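Local coordinates for endoglucanase (Uncultured bacterium, PDB 3X17), which probably hydrolyses internal beta-1,4-glucosidic bonds of cellulose, as a family 9 endoglucanase with an N-terminal Ig-like domain, at residues A[269-274]-A[318-323]. Numbering follows the deposited sequence.
Sequences RITTQD and LDYPAE
Gln273 and Tyr320 meet through one polar bond at the tightly packed end of this contact. NE2 of Gln273 donates to OH of Tyr320 over 3.0 Å at 156°, arriving at the edge of the ring, and the hydroxyl lies close to the amide plane. A chi1 of 61° tucks CG of Gln273 in between N and C of its own backbone, and the bend at chi2 turns the amide toward the tyrosine. The amide suits a place with several polar neighbours: its NE2 also reaches Thr185, while OE1 accepts from Lys277. Tyr320 OH in turn bonds the carbonyl of Asp333, a calcium ligand, and the Gln273 side chain itself touches Asp333 and Asp339 of that site, about 5 Å from the ion. Replacing Gln273 by an alanine would probably leave the tyrosine hydroxyl without this donor and Lys277 without its amide acceptor. Leu318 suits its place beside the bond because its branched end packs on aliphatic carbon, CD2 lying 3.5 Å from CG of Gln273 and 3.8 Å from OG1 of Thr272, a hydroxyl itself bonded to Asp336. Thr271 OG1, buried against Tyr320, has no polar partner. In the (alpha/alpha)6 barrel of the family 9 catalytic domain, this contact joins the start of helix 272-288 to the loop between helices 294-312 and 337-351. Toward Arg269 the packing gives way to water. One water bridges Ile270 O and Asp319 N, 2.9 Å from each. Another links Arg269 NH1 to Asp319 OD2, whose opposite charges, 4.5 Å apart, are too distant for a salt bridge. Pro321, a rigid ring needing no polar partner, places CG over one face of the Arg269 guanidinium, offset toward the rim, 3.6 Å above the plane, while the bridging water meets the edge of the charged group.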
# COMPACT_ATOMS: atom_id res chain seq x y z
N ARG A 269 17.19 18.19 -4.66
CA ARG A 269 18.42 18.04 -3.90
C ARG A 269 18.37 16.78 -3.03
O ARG A 269 17.29 16.30 -2.68
CB ARG A 269 18.61 19.26 -3.01
CG ARG A 269 17.60 19.29 -1.84
CD ARG A 269 17.74 20.55 -1.02
NE ARG A 269 17.53 21.74 -1.83
CZ ARG A 269 18.07 22.92 -1.57
NH1 ARG A 269 18.81 23.11 -0.48
NH2 ARG A 269 17.83 23.94 -2.39
N ILE A 270 19.55 16.27 -2.68
CA ILE A 270 19.62 15.07 -1.85
C ILE A 270 19.01 15.29 -0.46
O ILE A 270 18.95 16.41 0.05
CB ILE A 270 21.05 14.55 -1.69
CG1 ILE A 270 21.93 15.59 -0.98
CG2 ILE A 270 21.65 14.16 -3.05
CD1 ILE A 270 22.33 15.22 0.46
N THR A 271 18.76 14.16 0.20
CA THR A 271 18.22 14.12 1.54
C THR A 271 18.83 12.87 2.18
O THR A 271 19.10 11.88 1.49
CB THR A 271 16.72 13.96 1.40
OG1 THR A 271 16.05 15.21 1.64
CG2 THR A 271 16.20 12.86 2.20
N THR A 272 19.14 12.94 3.48
CA THR A 272 19.64 11.78 4.21
C THR A 272 18.58 10.70 4.44
O THR A 272 18.91 9.53 4.37
CB THR A 272 20.30 12.16 5.55
OG1 THR A 272 19.43 13.04 6.27
CG2 THR A 272 21.62 12.87 5.29
N GLN A 273 17.32 11.07 4.71
CA GLN A 273 16.25 10.06 4.77
C GLN A 273 16.10 9.24 3.49
O GLN A 273 15.92 8.03 3.53
CB GLN A 273 14.89 10.63 5.24
CG GLN A 273 14.28 11.72 4.35
CD GLN A 273 13.24 11.19 3.37
OE1 GLN A 273 13.04 9.97 3.25
NE2 GLN A 273 12.59 12.10 2.64
N ASP A 274 16.17 9.92 2.34
CA ASP A 274 16.11 9.23 1.07
C ASP A 274 17.33 8.33 0.91
O ASP A 274 17.22 7.22 0.37
CB ASP A 274 16.00 10.21 -0.12
CG ASP A 274 14.63 10.87 -0.21
OD1 ASP A 274 13.61 10.14 -0.25
OD2 ASP A 274 14.56 12.13 -0.30
N LEU A 318 17.80 17.50 5.67
CA LEU A 318 16.40 17.33 5.49
C LEU A 318 15.77 18.66 5.10
O LEU A 318 14.86 19.14 5.76
CB LEU A 318 15.78 16.76 6.77
CG LEU A 318 16.35 15.37 7.15
CD1 LEU A 318 15.99 14.93 8.55
CD2 LEU A 318 15.89 14.31 6.16
N ASP A 319 16.26 19.24 4.01
CA ASP A 319 15.74 20.54 3.56
C ASP A 319 14.73 20.38 2.45
O ASP A 319 15.03 19.78 1.40
CB ASP A 319 16.89 21.41 3.04
CG ASP A 319 17.94 21.66 4.09
OD1 ASP A 319 17.56 21.96 5.24
OD2 ASP A 319 19.13 21.60 3.74
N TYR A 320 13.58 20.99 2.64
CA TYR A 320 12.48 20.89 1.70
C TYR A 320 11.96 22.29 1.33
O TYR A 320 10.87 22.67 1.73
CB TYR A 320 11.35 20.01 2.26
CG TYR A 320 11.80 18.60 2.67
CD1 TYR A 320 11.98 17.61 1.72
CD2 TYR A 320 12.04 18.29 4.00
CE1 TYR A 320 12.39 16.32 2.09
CE2 TYR A 320 12.49 17.03 4.38
CZ TYR A 320 12.61 16.04 3.43
OH TYR A 320 13.03 14.78 3.82
N PRO A 321 12.74 23.04 0.53
CA PRO A 321 12.32 24.42 0.27
C PRO A 321 10.92 24.44 -0.33
O PRO A 321 10.60 23.64 -1.22
CB PRO A 321 13.33 24.91 -0.78
CG PRO A 321 14.40 23.88 -0.86
CD PRO A 321 13.85 22.60 -0.33
N ALA A 322 10.08 25.34 0.16
CA ALA A 322 8.70 25.41 -0.28
C ALA A 322 8.58 25.55 -1.80
O ALA A 322 7.61 25.09 -2.41
CB ALA A 322 7.95 26.58 0.44
N GLU A 323 9.58 26.16 -2.42
CA GLU A 323 9.53 26.34 -3.87
C GLU A 323 9.81 25.07 -4.69
O GLU A 323 9.46 25.00 -5.86
CB GLU A 323 10.44 27.49 -4.33
CG GLU A 323 11.92 27.22 -4.18
CD GLU A 323 12.48 27.68 -2.83
OE1 GLU A 323 11.69 28.11 -1.96
OE2 GLU A 323 13.71 27.57 -2.63
O HOH W 1 14.73 17.67 -0.95
O HOH W 2 20.12 20.90 1.58
O HOH W 3 17.68 18.46 1.65